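Local coordinates for sperm-specific class P protein 34 (Caenorhabditis elegans, PDB 1M1S), which is of unknown function but belongs to the major sperm protein family, whose founding members polymerise into the filaments that drive nematode sperm crawling, at residues 29-43 with 55-68. Sequence-based numbering, arbitrary orientation.
Sequences HNITSESDSRLAFKV and PVYGFVDAKGKSKL
Two antiparallel ladders of the immunoglobulin-like MSP beta sandwich meet here: strand 29-33 pairs with 65-68, and strand 38-43 with 57-60, while the turn Asp61-Gly64 nests against the loop 34-37. In the first ladder Ile31 N bonds to Ser66 O (2.8 Å), and Ser66 N returns a bond to Ile31 O; in the second, Phe41 N reaches Gly58 O at 2.7 Å.

Phe41 ties the ladders together on the inner side. Its chi1 of 70° sets CG between its own N and carbonyl carbon, swinging the ring over the strand opposite. Gly58 CA then sits over one face, 4.1 Å from the ring centroid, and Ile31 CD1 lies above the other, toward the rim. Val60 CG2 packs against Phe41 CD2 at 3.6 Å, and its CG1 reaches across to Ser33 CB. Nearby, Ser66 OG donates to a lone pair of Phe59 O (2.7 Å), bridging strands 57-60 and 65-68.

At the turn, Lys63 curls back along the loop, its NZ forming a salt bridge with Asp36 OD1 (3.4 Å), the hydrogen bond within it weak, while Lys63 N bonds weakly to Ser35 O.

On the side of the sheet bearing Ala40 and Phe59, Arg38 bends at chi2 and chi3 to bring its guanidinium flat over the Phe59 ring, planes 23° apart. Glu93 O takes a hydrogen bond from Arg38 NH2, and Asp61 OD1 lies at the guanidinium edge, 3.6 Å from Arg38 NE in a long salt bridge.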
loop_
_atom_site.group_PDB
_atom_site.type_symbol
_atom_site.label_atom_id
_atom_site.label_comp_id
_atom_site.label_asym_id
_atom_site.label_seq_id
_atom_site.Cartn_x
_atom_site.Cartn_y
_atom_site.Cartn_z
ATOM N N HIS A 29 -1.445 -2.725 -8.211
ATOM C CA HIS A 29 -0.232 -3.225 -7.575
ATOM C C HIS A 29 -0.462 -4.516 -6.805
ATOM O O HIS A 29 -1.535 -4.757 -6.272
ATOM C CB HIS A 29 0.408 -2.153 -6.688
ATOM C CG HIS A 29 0.711 -0.874 -7.407
ATOM N ND1 HIS A 29 1.991 -0.474 -7.724
ATOM C CD2 HIS A 29 -0.111 0.086 -7.897
ATOM C CE1 HIS A 29 1.945 0.670 -8.383
ATOM N NE2 HIS A 29 0.680 1.028 -8.499
ATOM N N ASN A 30 0.558 -5.351 -6.773
ATOM C CA ASN A 30 0.492 -6.624 -6.093
ATOM C C ASN A 30 1.306 -6.532 -4.806
ATOM O O ASN A 30 2.508 -6.306 -4.859
ATOM C CB ASN A 30 1.093 -7.689 -7.027
ATOM C CG ASN A 30 0.976 -9.112 -6.488
ATOM O OD1 ASN A 30 0.471 -9.335 -5.378
ATOM N ND2 ASN A 30 1.450 -10.090 -7.279
ATOM N N ILE A 31 0.668 -6.646 -3.647
ATOM C CA ILE A 31 1.429 -6.625 -2.396
ATOM C C ILE A 31 1.591 -8.096 -2.029
ATOM O O ILE A 31 0.602 -8.774 -1.770
ATOM C CB ILE A 31 0.694 -5.860 -1.273
ATOM C CG1 ILE A 31 0.441 -4.429 -1.717
ATOM C CG2 ILE A 31 1.517 -5.853 0.012
ATOM C CD1 ILE A 31 -0.371 -3.619 -0.743
ATOM N N THR A 32 2.814 -8.613 -2.107
ATOM C CA THR A 32 3.049 -10.019 -1.785
ATOM C C THR A 32 3.793 -10.252 -0.493
ATOM O O THR A 32 4.726 -9.525 -0.168
ATOM C CB THR A 32 3.730 -10.775 -2.934
ATOM O OG1 THR A 32 4.776 -9.982 -3.494
ATOM C CG2 THR A 32 2.731 -11.071 -3.997
ATOM N N SER A 33 3.342 -11.256 0.252
ATOM C CA SER A 33 3.929 -11.593 1.542
ATOM C C SER A 33 5.117 -12.551 1.470
ATOM O O SER A 33 5.249 -13.329 0.534
ATOM C CB SER A 33 2.854 -12.186 2.447
ATOM O OG SER A 33 3.361 -12.455 3.742
ATOM N N GLU A 34 5.983 -12.490 2.471
ATOM C CA GLU A 34 7.130 -13.375 2.525
ATOM C C GLU A 34 7.229 -14.006 3.897
ATOM O O GLU A 34 8.121 -14.815 4.136
ATOM C CB GLU A 34 8.422 -12.630 2.228
ATOM C CG GLU A 34 8.631 -12.232 0.791
ATOM C CD GLU A 34 8.921 -13.401 -0.135
ATOM O OE1 GLU A 34 8.981 -14.565 0.320
ATOM O OE2 GLU A 34 9.104 -13.156 -1.340
ATOM N N SER A 35 6.310 -13.645 4.795
ATOM C CA SER A 35 6.309 -14.197 6.146
ATOM C C SER A 35 5.441 -15.434 6.157
ATOM O O SER A 35 4.633 -15.663 5.246
ATOM C CB SER A 35 5.754 -13.197 7.164
ATOM O OG SER A 35 5.924 -13.663 8.497
ATOM N N ASP A 36 5.659 -16.277 7.157
ATOM C CA ASP A 36 4.848 -17.473 7.276
ATOM C C ASP A 36 3.680 -17.126 8.198
ATOM O O ASP A 36 2.826 -17.959 8.510
ATOM C CB ASP A 36 5.669 -18.634 7.816
ATOM C CG ASP A 36 6.766 -19.058 6.871
ATOM O OD1 ASP A 36 6.479 -19.326 5.677
ATOM O OD2 ASP A 36 7.916 -19.117 7.352
ATOM N N SER A 37 3.649 -15.861 8.596
ATOM C CA SER A 37 2.614 -15.322 9.452
ATOM C C SER A 37 1.784 -14.390 8.605
ATOM O O SER A 37 2.214 -13.967 7.541
ATOM C CB SER A 37 3.239 -14.531 10.589
ATOM O OG SER A 37 2.274 -13.670 11.154
ATOM N N ARG A 38 0.594 -14.070 9.088
ATOM C CA ARG A 38 -0.291 -13.174 8.366
ATOM C C ARG A 38 0.119 -11.731 8.644
ATOM O O ARG A 38 0.715 -11.422 9.682
ATOM C CB ARG A 38 -1.740 -13.431 8.779
ATOM C CG ARG A 38 -2.800 -12.951 7.778
ATOM C CD ARG A 38 -4.019 -13.909 7.795
ATOM N NE ARG A 38 -5.327 -13.252 7.940
ATOM C CZ ARG A 38 -5.840 -12.809 9.086
ATOM N NH1 ARG A 38 -5.169 -12.928 10.225
ATOM N NH2 ARG A 38 -7.040 -12.269 9.091
ATOM N N LEU A 39 -0.158 -10.867 7.672
ATOM C CA LEU A 39 0.171 -9.450 7.763
ATOM C C LEU A 39 -1.045 -8.526 7.608
ATOM O O LEU A 39 -2.059 -8.875 6.979
ATOM C CB LEU A 39 1.229 -9.073 6.713
ATOM C CG LEU A 39 2.576 -9.791 6.657
ATOM C CD1 LEU A 39 3.281 -9.387 5.382
ATOM C CD2 LEU A 39 3.420 -9.476 7.879
ATOM N N ALA A 40 -0.921 -7.348 8.207
ATOM C CA ALA A 40 -1.938 -6.321 8.151
ATOM C C ALA A 40 -1.211 -5.166 7.509
ATOM O O ALA A 40 -0.041 -4.964 7.775
ATOM C CB ALA A 40 -2.384 -5.949 9.553
ATOM N N PHE A 41 -1.848 -4.455 6.601
ATOM C CA PHE A 41 -1.154 -3.333 6.012
ATOM C C PHE A 41 -1.960 -2.048 6.105
ATOM O O PHE A 41 -3.196 -2.076 6.062
ATOM C CB PHE A 41 -0.658 -3.646 4.585
ATOM C CG PHE A 41 -1.742 -3.761 3.542
ATOM C CD1 PHE A 41 -2.204 -2.632 2.866
ATOM C CD2 PHE A 41 -2.256 -5.002 3.185
ATOM C CE1 PHE A 41 -3.158 -2.734 1.838
ATOM C CE2 PHE A 41 -3.215 -5.121 2.153
ATOM C CZ PHE A 41 -3.667 -3.981 1.481
ATOM N N LYS A 42 -1.236 -0.940 6.259
ATOM C CA LYS A 42 -1.803 0.398 6.354
ATOM C C LYS A 42 -1.229 1.220 5.216
ATOM O O LYS A 42 -0.020 1.235 5.036
ATOM C CB LYS A 42 -1.385 1.040 7.668
ATOM C CG LYS A 42 -1.824 2.484 7.800
ATOM C CD LYS A 42 -1.477 3.031 9.144
ATOM C CE LYS A 42 -1.906 4.463 9.234
ATOM N NZ LYS A 42 -1.647 5.066 10.573
ATOM N N VAL A 43 -2.078 1.948 4.494
ATOM C CA VAL A 43 -1.631 2.778 3.364
ATOM C C VAL A 43 -1.748 4.302 3.604
ATOM O O VAL A 43 -2.848 4.851 3.661
ATOM C CB VAL A 43 -2.377 2.354 2.071
ATOM C CG1 VAL A 43 -1.826 3.058 0.858
ATOM C CG2 VAL A 43 -2.262 0.875 1.900
ATOM N N PRO A 55 -7.237 -0.712 -1.084
ATOM C CA PRO A 55 -7.892 -0.333 0.180
ATOM C C PRO A 55 -6.934 0.538 0.970
ATOM O O PRO A 55 -5.899 0.925 0.448
ATOM C CB PRO A 55 -8.086 -1.699 0.862
ATOM C CG PRO A 55 -7.450 -2.737 -0.042
ATOM C CD PRO A 55 -6.542 -1.985 -0.949
ATOM N N VAL A 56 -7.291 0.911 2.194
ATOM C CA VAL A 56 -6.383 1.708 3.012
ATOM C C VAL A 56 -5.723 0.728 3.966
ATOM O O VAL A 56 -4.511 0.761 4.180
ATOM C CB VAL A 56 -7.104 2.795 3.802
ATOM C CG1 VAL A 56 -6.105 3.566 4.643
ATOM C CG2 VAL A 56 -7.813 3.721 2.859
ATOM N N TYR A 57 -6.552 -0.156 4.513
ATOM C CA TYR A 57 -6.120 -1.213 5.417
ATOM C C TYR A 57 -6.373 -2.559 4.761
ATOM O O TYR A 57 -7.103 -2.642 3.776
ATOM C CB TYR A 57 -6.888 -1.125 6.726
ATOM C CG TYR A 57 -6.411 0.017 7.592
ATOM C CD1 TYR A 57 -6.947 1.297 7.454
ATOM C CD2 TYR A 57 -5.383 -0.168 8.531
ATOM C CE1 TYR A 57 -6.471 2.355 8.213
ATOM C CE2 TYR A 57 -4.902 0.895 9.293
ATOM C CZ TYR A 57 -5.454 2.150 9.126
ATOM O OH TYR A 57 -4.985 3.219 9.846
ATOM N N GLY A 58 -5.745 -3.617 5.261
ATOM C CA GLY A 58 -5.986 -4.928 4.668
ATOM C C GLY A 58 -5.036 -6.037 5.069
ATOM O O GLY A 58 -3.928 -5.767 5.540
ATOM N N PHE A 59 -5.451 -7.282 4.842
ATOM C CA PHE A 59 -4.618 -8.422 5.179
ATOM C C PHE A 59 -3.951 -9.012 3.980
ATOM O O PHE A 59 -4.344 -8.721 2.858
ATOM C CB PHE A 59 -5.442 -9.497 5.848
ATOM C CG PHE A 59 -5.885 -9.120 7.198
ATOM C CD1 PHE A 59 -7.224 -8.990 7.485
ATOM C CD2 PHE A 59 -4.956 -8.880 8.193
ATOM C CE1 PHE A 59 -7.642 -8.604 8.739
ATOM C CE2 PHE A 59 -5.359 -8.489 9.460
ATOM C CZ PHE A 59 -6.713 -8.362 9.736
ATOM N N VAL A 60 -2.840 -9.700 4.216
ATOM C CA VAL A 60 -2.135 -10.415 3.154
ATOM C C VAL A 60 -1.787 -11.721 3.811
ATOM O O VAL A 60 -0.889 -11.790 4.659
ATOM C CB VAL A 60 -0.817 -9.770 2.653
ATOM C CG1 VAL A 60 -0.310 -10.544 1.430
ATOM C CG2 VAL A 60 -1.008 -8.298 2.310
ATOM N N ASP A 61 -2.517 -12.762 3.435
ATOM C CA ASP A 61 -2.270 -14.075 3.992
ATOM C C ASP A 61 -0.777 -14.380 3.976
ATOM O O ASP A 61 0.007 -13.652 3.363
ATOM C CB ASP A 61 -3.056 -15.132 3.219
ATOM C CG ASP A 61 -4.555 -15.046 3.473
ATOM O OD1 ASP A 61 -4.966 -14.554 4.552
ATOM O OD2 ASP A 61 -5.330 -15.485 2.598
ATOM N N ALA A 62 -0.379 -15.415 4.703
ATOM C CA ALA A 62 1.021 -15.811 4.788
ATOM C C ALA A 62 1.513 -16.300 3.425
ATOM O O ALA A 62 0.844 -17.131 2.794
ATOM C CB ALA A 62 1.174 -16.883 5.824
ATOM N N LYS A 63 2.660 -15.755 2.974
ATOM C CA LYS A 63 3.304 -16.061 1.672
ATOM C C LYS A 63 2.282 -15.906 0.535
ATOM O O LYS A 63 2.333 -16.609 -0.479
ATOM C CB LYS A 63 3.931 -17.472 1.665
ATOM C CG LYS A 63 4.844 -17.818 2.886
ATOM C CD LYS A 63 6.281 -17.287 2.772
ATOM C CE LYS A 63 7.147 -18.106 1.820
ATOM N NZ LYS A 63 7.371 -19.456 2.365
ATOM N N GLY A 64 1.393 -14.925 0.710
ATOM C CA GLY A 64 0.326 -14.657 -0.244
ATOM C C GLY A 64 0.430 -13.435 -1.130
ATOM O O GLY A 64 1.522 -13.015 -1.511
ATOM N N LYS A 65 -0.728 -12.857 -1.431
ATOM C CA LYS A 65 -0.813 -11.713 -2.332
ATOM C C LYS A 65 -2.126 -10.955 -2.071
ATOM O O LYS A 65 -3.117 -11.579 -1.705
ATOM C CB LYS A 65 -0.791 -12.235 -3.788
ATOM C CG LYS A 65 -1.651 -13.518 -4.080
ATOM C CD LYS A 65 -1.469 -14.071 -5.510
ATOM C CE LYS A 65 -2.269 -15.365 -5.741
ATOM N NZ LYS A 65 -2.091 -15.999 -7.113
ATOM N N SER A 66 -2.110 -9.621 -2.192
ATOM C CA SER A 66 -3.284 -8.727 -1.980
ATOM C C SER A 66 -3.122 -7.534 -2.915
ATOM O O SER A 66 -2.000 -7.015 -3.010
ATOM C CB SER A 66 -3.346 -8.192 -0.551
ATOM O OG SER A 66 -3.514 -9.246 0.382
ATOM N N LYS A 67 -4.200 -7.083 -3.579
ATOM C CA LYS A 67 -4.045 -5.939 -4.499
ATOM C C LYS A 67 -4.267 -4.550 -4.009
ATOM O O LYS A 67 -5.075 -4.315 -3.123
ATOM C CB LYS A 67 -4.738 -6.171 -5.830
ATOM C CG LYS A 67 -6.221 -6.121 -5.807
ATOM C CD LYS A 67 -6.714 -5.447 -7.056
ATOM C CE LYS A 67 -8.212 -5.558 -7.192
ATOM N NZ LYS A 67 -8.647 -4.726 -8.346
ATOM N N LEU A 68 -3.557 -3.636 -4.645
ATOM C CA LEU A 68 -3.679 -2.256 -4.287
ATOM C C LEU A 68 -4.106 -1.468 -5.510
ATOM O O LEU A 68 -3.518 -1.622 -6.571
ATOM C CB LEU A 68 -2.311 -1.714 -3.776
ATOM C CG LEU A 68 -2.225 -0.307 -3.193
ATOM C CD1 LEU A 68 -3.190 -0.147 -2.010
ATOM C CD2 LEU A 68 -0.786 -0.028 -2.758
HETATM O O HOH W 1 4.079 -14.166 -2.535
#